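Local coordinates for protein glycoside hydrolase family 61 (Trichoderma reesei QM6a, PDB 5O2X) that probably cleaves cellulose or related polysaccharides oxidatively, as a copper-dependent lytic polysaccharide monooxygenase of family AA9, at residues His86-Asp100 with Asn152-Ser164. Residues are numbered along the deposited sequence; the frame is centred on the assembly and turned at random.
Sequences HPGPIVDYLANCNGD and NYVLRHEIIALHS. With CU (copper (II) ion), chain S; SO4 (sulfate ion), chain T.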
ATOM      1  N   HIS A  86       3.162  -8.701 -12.572  1.00  5.48           N
ATOM      2  CA  HIS A  86       2.373  -9.808 -12.048  1.00  5.46           C
ATOM      3  C   HIS A  86       0.867  -9.503 -11.903  1.00  5.05           C
ATOM      4  O   HIS A  86       0.492  -8.389 -11.610  1.00  5.65           O
ATOM      5  CB  HIS A  86       2.830 -10.203 -10.638  1.00  5.66           C
ATOM      6  CG  HIS A  86       4.301 -10.447 -10.492  1.00  5.53           C
ATOM      7  ND1 HIS A  86       4.984 -11.334 -11.269  1.00  6.15           N
ATOM      8  CD2 HIS A  86       5.198  -9.962  -9.607  1.00  5.81           C
ATOM      9  CE1 HIS A  86       6.246 -11.387 -10.830  1.00  6.49           C
ATOM     10  NE2 HIS A  86       6.421 -10.552  -9.836  1.00  6.01           N
ATOM     11  N   PRO A  87       0.030 -10.538 -12.007  1.00  4.96           N
ATOM     12  CA  PRO A  87      -1.412 -10.395 -11.763  1.00  5.04           C
ATOM     13  C   PRO A  87      -1.749 -10.474 -10.263  1.00  4.70           C
ATOM     14  O   PRO A  87      -1.260 -11.352  -9.561  1.00  5.46           O
ATOM     15  CB  PRO A  87      -1.984 -11.628 -12.474  1.00  5.93           C
ATOM     16  CG  PRO A  87      -0.906 -12.679 -12.334  1.00  6.34           C
ATOM     17  CD  PRO A  87       0.367 -11.900 -12.489  1.00  6.29           C
ATOM     18  N   GLY A  88      -2.620  -9.569  -9.830  1.00  4.54           N
ATOM     19  CA  GLY A  88      -3.184  -9.681  -8.512  1.00  4.48           C
ATOM     20  C   GLY A  88      -3.883  -8.422  -8.050  1.00  4.32           C
ATOM     21  O   GLY A  88      -3.981  -7.425  -8.774  1.00  4.61           O
ATOM     22  N   PRO A  89      -4.387  -8.465  -6.807  1.00  4.32           N
ATOM     23  CA  PRO A  89      -5.162  -7.362  -6.240  1.00  4.30           C
ATOM     24  C   PRO A  89      -4.279  -6.255  -5.680  1.00  4.04           C
ATOM     25  O   PRO A  89      -3.073  -6.420  -5.459  1.00  4.41           O
ATOM     26  CB  PRO A  89      -5.905  -8.063  -5.081  1.00  4.86           C
ATOM     27  CG  PRO A  89      -4.931  -9.100  -4.606  1.00  4.86           C
ATOM     28  CD  PRO A  89      -4.332  -9.624  -5.916  1.00  4.79           C
ATOM     29  N   ILE A  90      -4.940  -5.122  -5.425  1.00  3.81           N
ATOM     30  CA  ILE A  90      -4.303  -3.949  -4.827  1.00  3.90           C
ATOM     31  C   ILE A  90      -5.201  -3.478  -3.687  1.00  4.03           C
ATOM     32  O   ILE A  90      -6.436  -3.392  -3.853  1.00  4.37           O
ATOM     33  CB  ILE A  90      -4.104  -2.824  -5.871  1.00  4.30           C
ATOM     34  CG1 ILE A  90      -3.112  -3.310  -6.930  1.00  4.58           C
ATOM     35  CG2 ILE A  90      -3.595  -1.552  -5.201  1.00  4.95           C
ATOM     36  CD1 ILE A  90      -2.943  -2.373  -8.111  1.00  5.55           C
ATOM     37  N   VAL A  91      -4.587  -3.202  -2.529  1.00  3.89           N
ATOM     38  CA  VAL A  91      -5.319  -2.737  -1.353  1.00  3.97           C
ATOM     39  C   VAL A  91      -4.559  -1.604  -0.711  1.00  3.95           C
ATOM     40  O   VAL A  91      -3.343  -1.448  -0.843  1.00  4.85           O
ATOM     41  CB  VAL A  91      -5.503  -3.906  -0.331  1.00  4.42           C
ATOM     42  CG1 VAL A  91      -6.476  -4.950  -0.855  1.00  5.07           C
ATOM     43  CG2 VAL A  91      -4.186  -4.527   0.089  1.00  4.91           C
ATOM     44  N   ASP A  92      -5.314  -0.800   0.059  1.00  3.76           N
ATOM     45  CA  ASP A  92      -4.736   0.300   0.823  1.00  3.90           C
ATOM     46  C   ASP A  92      -5.360   0.349   2.192  1.00  4.09           C
ATOM     47  O   ASP A  92      -6.590   0.179   2.336  1.00  4.07           O
ATOM     48  CB  ASP A  92      -4.964   1.670   0.157  1.00  4.21           C
ATOM     49  CG  ASP A  92      -4.181   1.780  -1.125  1.00  4.52           C
ATOM     50  OD1 ASP A  92      -3.018   2.221  -1.098  1.00  4.98           O
ATOM     51  OD2 ASP A  92      -4.729   1.413  -2.219  1.00  5.01           O
ATOM     52  N   TYR A  93      -4.523   0.630   3.187  1.00  3.90           N
ATOM     53  CA  TYR A  93      -4.943   0.746   4.569  1.00  3.95           C
ATOM     54  C   TYR A  93      -4.383   2.029   5.163  1.00  3.89           C
ATOM     55  O   TYR A  93      -3.361   2.565   4.727  1.00  4.15           O
ATOM     56  CB  TYR A  93      -4.372  -0.392   5.431  1.00  4.22           C
ATOM     57  CG  TYR A  93      -4.718  -1.789   4.984  1.00  4.06           C
ATOM     58  CD1 TYR A  93      -3.976  -2.442   4.008  1.00  4.42           C
ATOM     59  CD2 TYR A  93      -5.754  -2.478   5.583  1.00  4.21           C
ATOM     60  CE1 TYR A  93      -4.250  -3.731   3.626  1.00  4.59           C
ATOM     61  CE2 TYR A  93      -6.031  -3.798   5.215  1.00  4.80           C
ATOM     62  CZ  TYR A  93      -5.291  -4.419   4.243  1.00  4.63           C
ATOM     63  OH  TYR A  93      -5.591  -5.715   3.922  1.00  5.19           O
ATOM     64  N   LEU A  94      -5.056   2.485   6.236  1.00  4.13           N
ATOM     65  CA  LEU A  94      -4.511   3.507   7.122  1.00  4.18           C
ATOM     66  C   LEU A  94      -4.437   2.932   8.530  1.00  4.13           C
ATOM     67  O   LEU A  94      -5.290   2.117   8.913  1.00  4.59           O
ATOM     68  CB  LEU A  94      -5.367   4.766   7.152  1.00  4.54           C
ATOM     69  CG  LEU A  94      -5.432   5.546   5.859  1.00  5.00           C
ATOM     70  CD1 LEU A  94      -6.470   6.631   5.927  1.00  6.00           C
ATOM     71  CD2 LEU A  94      -4.109   6.187   5.507  1.00  6.66           C
ATOM     72  N   ALA A  95      -3.493   3.420   9.333  1.00  4.59           N
ATOM     73  CA  ALA A  95      -3.453   3.104  10.755  1.00  4.69           C
ATOM     74  C   ALA A  95      -3.085   4.366  11.489  1.00  4.87           C
ATOM     75  O   ALA A  95      -2.104   5.040  11.151  1.00  5.12           O
ATOM     76  CB  ALA A  95      -2.440   2.022  11.104  1.00  5.02           C
ATOM     77  N   ASN A  96      -3.843   4.702  12.537  1.00  5.30           N
ATOM     78  CA  ASN A  96      -3.542   5.881  13.330  1.00  5.89           C
ATOM     79  C   ASN A  96      -2.238   5.672  14.113  1.00  5.96           C
ATOM     80  O   ASN A  96      -2.036   4.632  14.746  1.00  6.86           O
ATOM     81  CB  ASN A  96      -4.713   6.127  14.280  1.00  7.15           C
ATOM     82  CG  ASN A  96      -4.760   7.564  14.767  1.00  8.02           C
ATOM     83  OD1 ASN A  96      -3.770   8.111  15.259  1.00  8.58           O
ATOM     84  ND2 ASN A  96      -5.919   8.201  14.574  1.00 10.12           N
ATOM     85  N   CYS A  97      -1.371   6.673  14.078  1.00  5.91           N
ATOM     86  CA  CYS A  97      -0.098   6.603  14.803  1.00  6.91           C
ATOM     87  C   CYS A  97      -0.221   6.996  16.260  1.00  8.22           C
ATOM     88  O   CYS A  97       0.723   6.820  17.043  1.00  9.76           O
ATOM     89  CB  CYS A  97       0.925   7.513  14.144  1.00  6.72           C
ATOM     90  SG  CYS A  97       1.294   6.830  12.495  1.00  6.70           S
ATOM     91  N   ASN A  98      -1.370   7.565  16.637  1.00  8.71           N
ATOM     92  CA  ASN A  98      -1.651   7.986  18.011  1.00 11.41           C
ATOM     93  C   ASN A  98      -0.496   8.822  18.560  1.00 11.29           C
ATOM     94  O   ASN A  98      -0.051   8.629  19.674  1.00 14.16           O
ATOM     95  CB  ASN A  98      -2.005   6.813  18.896  1.00 13.85           C
ATOM     96  CG  ASN A  98      -3.245   6.071  18.404  1.00 16.11           C
ATOM     97  OD1 ASN A  98      -4.307   6.660  18.302  1.00 22.39           O
ATOM     98  ND2 ASN A  98      -3.071   4.838  18.032  1.00 19.01           N
ATOM     99  N   GLY A  99      -0.039   9.769  17.781  1.00 10.72           N
ATOM    100  CA  GLY A  99       1.209  10.486  17.999  1.00 10.72           C
ATOM    101  C   GLY A  99       1.921  10.638  16.669  1.00  9.92           C
ATOM    102  O   GLY A  99       1.288  10.518  15.603  1.00  9.94           O
ATOM    103  N   ASP A 100       3.220  10.973  16.708  1.00 10.16           N
ATOM    104  CA  ASP A 100       3.968  11.115  15.476  1.00  9.36           C
ATOM    105  C   ASP A 100       4.183   9.751  14.833  1.00  8.04           C
ATOM    106  O   ASP A 100       4.603   8.785  15.482  1.00  8.92           O
ATOM    107  CB  ASP A 100       5.365  11.716  15.736  1.00 11.23           C
ATOM    108  CG  ASP A 100       5.359  13.118  16.233  1.00 14.85           C
ATOM    109  OD1 ASP A 100       4.338  13.814  16.024  1.00 16.94           O
ATOM    110  OD2 ASP A 100       6.423  13.550  16.783  1.00 19.77           O
ATOM    111  N   ASN A 152      -2.358  11.668  12.576  1.00  6.77           N
ATOM    112  CA  ASN A 152      -1.213  11.155  11.830  1.00  6.33           C
ATOM    113  C   ASN A 152      -1.457   9.678  11.576  1.00  5.70           C
ATOM    114  O   ASN A 152      -1.854   8.943  12.493  1.00  6.26           O
ATOM    115  CB  ASN A 152       0.033  11.363  12.661  1.00  7.12           C
ATOM    116  CG  ASN A 152       0.273  12.807  12.934  1.00  8.25           C
ATOM    117  OD1 ASN A 152       0.141  13.648  12.053  1.00  9.60           O
ATOM    118  ND2 ASN A 152       0.671  13.099  14.144  1.00 10.18           N
ATOM    119  N   TYR A 153      -1.229   9.247  10.331  1.00  5.38           N
ATOM    120  CA  TYR A 153      -1.514   7.895   9.932  1.00  5.07           C
ATOM    121  C   TYR A 153      -0.393   7.318   9.088  1.00  4.79           C
ATOM    122  O   TYR A 153       0.194   8.019   8.256  1.00  4.82           O
ATOM    123  CB  TYR A 153      -2.773   7.808   9.066  1.00  5.02           C
ATOM    124  CG  TYR A 153      -4.048   8.291   9.744  1.00  5.27           C
ATOM    125  CD1 TYR A 153      -4.395   9.643   9.751  1.00  5.70           C
ATOM    126  CD2 TYR A 153      -4.929   7.406  10.343  1.00  5.51           C
ATOM    127  CE1 TYR A 153      -5.553  10.112  10.403  1.00  6.30           C
ATOM    128  CE2 TYR A 153      -6.094   7.854  10.984  1.00  6.25           C
ATOM    129  CZ  TYR A 153      -6.402   9.204  10.966  1.00  6.47           C
ATOM    130  OH  TYR A 153      -7.564   9.612  11.606  1.00  7.39           O
ATOM    131  N   VAL A 154      -0.143   6.019   9.259  1.00  4.30           N
ATOM    132  CA  VAL A 154       0.632   5.265   8.280  1.00  4.31           C
ATOM    133  C   VAL A 154      -0.359   4.795   7.203  1.00  4.26           C
ATOM    134  O   VAL A 154      -1.362   4.144   7.500  1.00  5.06           O
ATOM    135  CB  VAL A 154       1.356   4.088   8.907  1.00  4.54           C
ATOM    136  CG1 VAL A 154       1.996   3.207   7.835  1.00  5.09           C
ATOM    137  CG2 VAL A 154       2.445   4.583   9.847  1.00  5.23           C
ATOM    138  N   LEU A 155      -0.008   5.118   5.959  1.00  4.24           N
ATOM    139  CA  LEU A 155      -0.705   4.663   4.756  1.00  4.35           C
ATOM    140  C   LEU A 155       0.081   3.446   4.244  1.00  4.08           C
ATOM    141  O   LEU A 155       1.255   3.582   3.902  1.00  4.61           O
ATOM    142  CB  LEU A 155      -0.745   5.798   3.748  1.00  4.81           C
ATOM    143  CG  LEU A 155      -1.137   5.528   2.326  1.00  6.12           C
ATOM    144  CD1 LEU A 155      -2.517   4.999   2.274  1.00  7.17           C
ATOM    145  CD2 LEU A 155      -0.981   6.797   1.496  1.00  7.06           C
ATOM    146  N   ARG A 156      -0.563   2.292   4.226  1.00  4.17           N
ATOM    147  CA  ARG A 156       0.032   1.035   3.807  1.00  3.84           C
ATOM    148  C   ARG A 156      -0.631   0.629   2.515  1.00  4.00           C
ATOM    149  O   ARG A 156      -1.775   0.181   2.493  1.00  4.53           O
ATOM    150  CB  ARG A 156      -0.147  -0.023   4.897  1.00  4.01           C
ATOM    151  CG  ARG A 156       0.450  -1.381   4.587  1.00  4.24           C
ATOM    152  CD  ARG A 156       0.088  -2.397   5.662  1.00  4.47           C
ATOM    153  NE  ARG A 156       0.661  -3.723   5.443  1.00  4.57           N
ATOM    154  CZ  ARG A 156       0.223  -4.599   4.552  1.00  4.39           C
ATOM    155  NH1 ARG A 156      -0.872  -4.335   3.844  1.00  5.05           N
ATOM    156  NH2 ARG A 156       0.867  -5.738   4.345  1.00  4.40           N
ATOM    157  N   HIS A 157       0.122   0.807   1.412  1.00  3.80           N
ATOM    158  CA  HIS A 157      -0.322   0.438   0.060  1.00  3.80           C
ATOM    159  C   HIS A 157       0.288  -0.901  -0.299  1.00  4.01           C
ATOM    160  O   HIS A 157       1.436  -1.173   0.068  1.00  5.23           O
ATOM    161  CB  HIS A 157       0.187   1.533  -0.887  1.00  4.11           C
ATOM    162  CG  HIS A 157      -0.015   1.232  -2.330  1.00  4.40           C
ATOM    163  ND1 HIS A 157      -1.218   1.240  -2.981  1.00  4.50           N
ATOM    164  CD2 HIS A 157       0.870   0.849  -3.291  1.00  5.55           C
ATOM    165  CE1 HIS A 157      -1.052   0.925  -4.255  1.00  4.80           C
ATOM    166  NE2 HIS A 157       0.216   0.685  -4.479  1.00  5.87           N
ATOM    167  N   GLU A 158      -0.432  -1.767  -0.998  1.00  3.54           N
ATOM    168  CA  GLU A 158       0.112  -3.094  -1.232  1.00  3.65           C
ATOM    169  C   GLU A 158      -0.446  -3.671  -2.522  1.00  4.02           C
ATOM    170  O   GLU A 158      -1.648  -3.667  -2.776  1.00  4.53           O
ATOM    171  CB  GLU A 158      -0.291  -3.992  -0.059  1.00  3.82           C
ATOM    172  CG  GLU A 158       0.202  -5.421  -0.094  1.00  4.16           C
ATOM    173  CD  GLU A 158      -0.222  -6.172   1.149  1.00  4.40           C
ATOM    174  OE1 GLU A 158      -1.378  -5.931   1.602  1.00  4.86           O
ATOM    175  OE2 GLU A 158       0.586  -6.946   1.706  1.00  4.64           O
ATOM    176  N   ILE A 159       0.459  -4.258  -3.322  1.00  3.88           N
ATOM    177  CA  ILE A 159       0.104  -5.151  -4.419  1.00  4.00           C
ATOM    178  C   ILE A 159       0.372  -6.564  -3.925  1.00  4.00           C
ATOM    179  O   ILE A 159       1.375  -6.821  -3.258  1.00  4.26           O
ATOM    180  CB  ILE A 159       0.962  -4.900  -5.687  1.00  4.62           C
ATOM    181  CG1 ILE A 159       0.892  -3.452  -6.167  1.00  4.73           C
ATOM    182  CG2 ILE A 159       0.507  -5.836  -6.794  1.00  5.67           C
ATOM    183  CD1 ILE A 159       1.834  -3.161  -7.310  1.00  5.37           C
ATOM    184  N   ILE A 160      -0.529  -7.496  -4.252  1.00  4.20           N
ATOM    185  CA  ILE A 160      -0.280  -8.917  -4.000  1.00  4.76           C
ATOM    186  C   ILE A 160      -0.174  -9.563  -5.385  1.00  5.06           C
ATOM    187  O   ILE A 160      -0.971  -9.270  -6.309  1.00  7.14           O
ATOM    188  CB  ILE A 160      -1.379  -9.541  -3.149  1.00  5.47           C
ATOM    189  CG1 ILE A 160      -1.558  -8.769  -1.829  1.00  5.59           C
ATOM    190  CG2 ILE A 160      -1.021 -11.010  -2.866  1.00  6.71           C
ATOM    191  CD1 ILE A 160      -2.668  -9.243  -0.974  1.00  7.14           C
ATOM    192  N   ALA A 161       0.858 -10.364  -5.608  1.00  4.51           N
ATOM    193  CA  ALA A 161       1.026 -11.103  -6.834  1.00  4.43           C
ATOM    194  C   ALA A 161       0.617 -12.545  -6.618  1.00  4.59           C
ATOM    195  O   ALA A 161       1.056 -13.191  -5.657  1.00  4.76           O
ATOM    196  CB  ALA A 161       2.454 -11.045  -7.300  1.00  5.07           C
ATOM    197  N   LEU A 162      -0.201 -13.053  -7.562  1.00  4.52           N
ATOM    198  CA  LEU A 162      -0.832 -14.352  -7.427  1.00  4.73           C
ATOM    199  C   LEU A 162      -0.391 -15.368  -8.472  1.00  4.83           C
ATOM    200  O   LEU A 162      -0.964 -16.462  -8.520  1.00  5.51           O
ATOM    201  CB  LEU A 162      -2.357 -14.210  -7.437  1.00  4.95           C
ATOM    202  CG  LEU A 162      -2.950 -13.365  -6.324  1.00  5.35           C
ATOM    203  CD1 LEU A 162      -4.455 -13.256  -6.542  1.00  6.10           C
ATOM    204  CD2 LEU A 162      -2.629 -13.917  -4.936  1.00  5.79           C
ATOM    205  N   HIS A 163       0.568 -15.033  -9.329  1.00  5.24           N
ATOM    206  CA  HIS A 163       0.975 -15.978 -10.375  1.00  5.83           C
ATOM    207  C   HIS A 163       1.511 -17.305  -9.842  1.00  6.17           C
ATOM    208  O   HIS A 163       1.413 -18.323 -10.518  1.00  8.40           O
ATOM    209  CB  HIS A 163       2.005 -15.317 -11.282  1.00  6.27           C
ATOM    210  CG  HIS A 163       3.200 -14.814 -10.550  1.00  6.45           C
ATOM    211  ND1 HIS A 163       3.121 -13.790  -9.631  1.00  6.39           N
ATOM    212  CD2 HIS A 163       4.481 -15.256 -10.558  1.00  8.02           C
ATOM    213  CE1 HIS A 163       4.328 -13.610  -9.123  1.00  6.90           C
ATOM    214  NE2 HIS A 163       5.170 -14.474  -9.671  1.00  8.03           N
ATOM    215  N   SER A 164       2.031 -17.313  -8.624  1.00  6.15           N
ATOM    216  CA  SER A 164       2.588 -18.527  -7.970  1.00  7.38           C
ATOM    217  C   SER A 164       1.799 -18.912  -6.743  1.00  6.53           C
ATOM    218  O   SER A 164       2.209 -19.772  -5.983  1.00  7.20           O
ATOM    219  CB  SER A 164       4.085 -18.338  -7.636  1.00  9.95           C
ATOM    220  OG  SER A 164       4.814 -18.255  -8.856  1.00 12.72           O
TER
HETATM  221 CU    CU S 318       8.069 -10.117  -8.909  0.82  5.28          CU
HETATM  222  S   SO4 T 319       8.794 -15.034 -10.087  0.59 18.32           S
HETATM  223  O1  SO4 T 319       8.305 -15.679 -11.321  0.40 22.85           O
HETATM  224  O2  SO4 T 319      10.001 -15.805  -9.739  0.61 21.84           O
HETATM  225  O3  SO4 T 319       9.034 -13.585 -10.340  0.64 20.51           O
HETATM  226  O4  SO4 T 319       7.803 -15.093  -9.065  0.87 17.94           O
HETATM  227  O   HOH W   1       0.340  -8.381  -8.808  0.74  5.30           O
HETATM  228  O   HOH W   2      -2.659  10.661  15.253  1.00 13.98           O
HETATM  229  O   HOH W   3       9.322 -10.117 -10.965  0.82 18.66           O
HETATM  230  O   HOH W   4       8.133 -12.080  -8.361  0.40  9.60           O
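The imidazoles of H86 and H163 lie nearly parallel in an offset stack, planes 7° apart and ring centroids 3.9 Å apart, with CE1 of H163 over the rim of the H86 ring at ND1. H86 binds the copper ion through NE2, at 1.9 Å; Xaa1, a methylated histidine, and Y174 are the other residues of the copper site. H163 turns CG between its backbone N and carbonyl carbon (chi1 57°), which lays its ring against H86 while NE2 donates a nearly straight bond to O4 of a sulfate, probably from the crystallisation liquor. With an alanine in place of H163, the copper-binding ring would probably lose its stacking partner on one face, and the sulfate this donor.

Behind this site, antiparallel strands 90-96 and 151-161 pair in the core of the immunoglobulin-like beta-sandwich typical of AA9 enzymes, and alternate residues face opposite sides. On one side D92 and H157 lie side by side: ND1 of H157 donates a somewhat bent bond to OD1 of D92 at 2.8 Å, on the syn side but 27° out of the carboxylate plane, while NE1 of W79 is hydrogen-bonded to NE2. On the other, R156, extended from CG to NE and then turned, grips E158 of its own strand end-on, NH1 to OE1 at 2.8 Å and NH2 to OE2, from above the carboxylate plane. The partner strand meets this salt bridge where CE1 of Y93 lies 3.4 Å from NH1 and CG2 of V91 nears OE1; Y199 bonds to OE1 and the Y93 hydroxyl. One face thus buries a salt bridge, the other a carboxylate accepting from a probably neutral imidazole; backbone bonds run on to P87, beside the copper ligand, whose ring orientation the stack probably helps to fix.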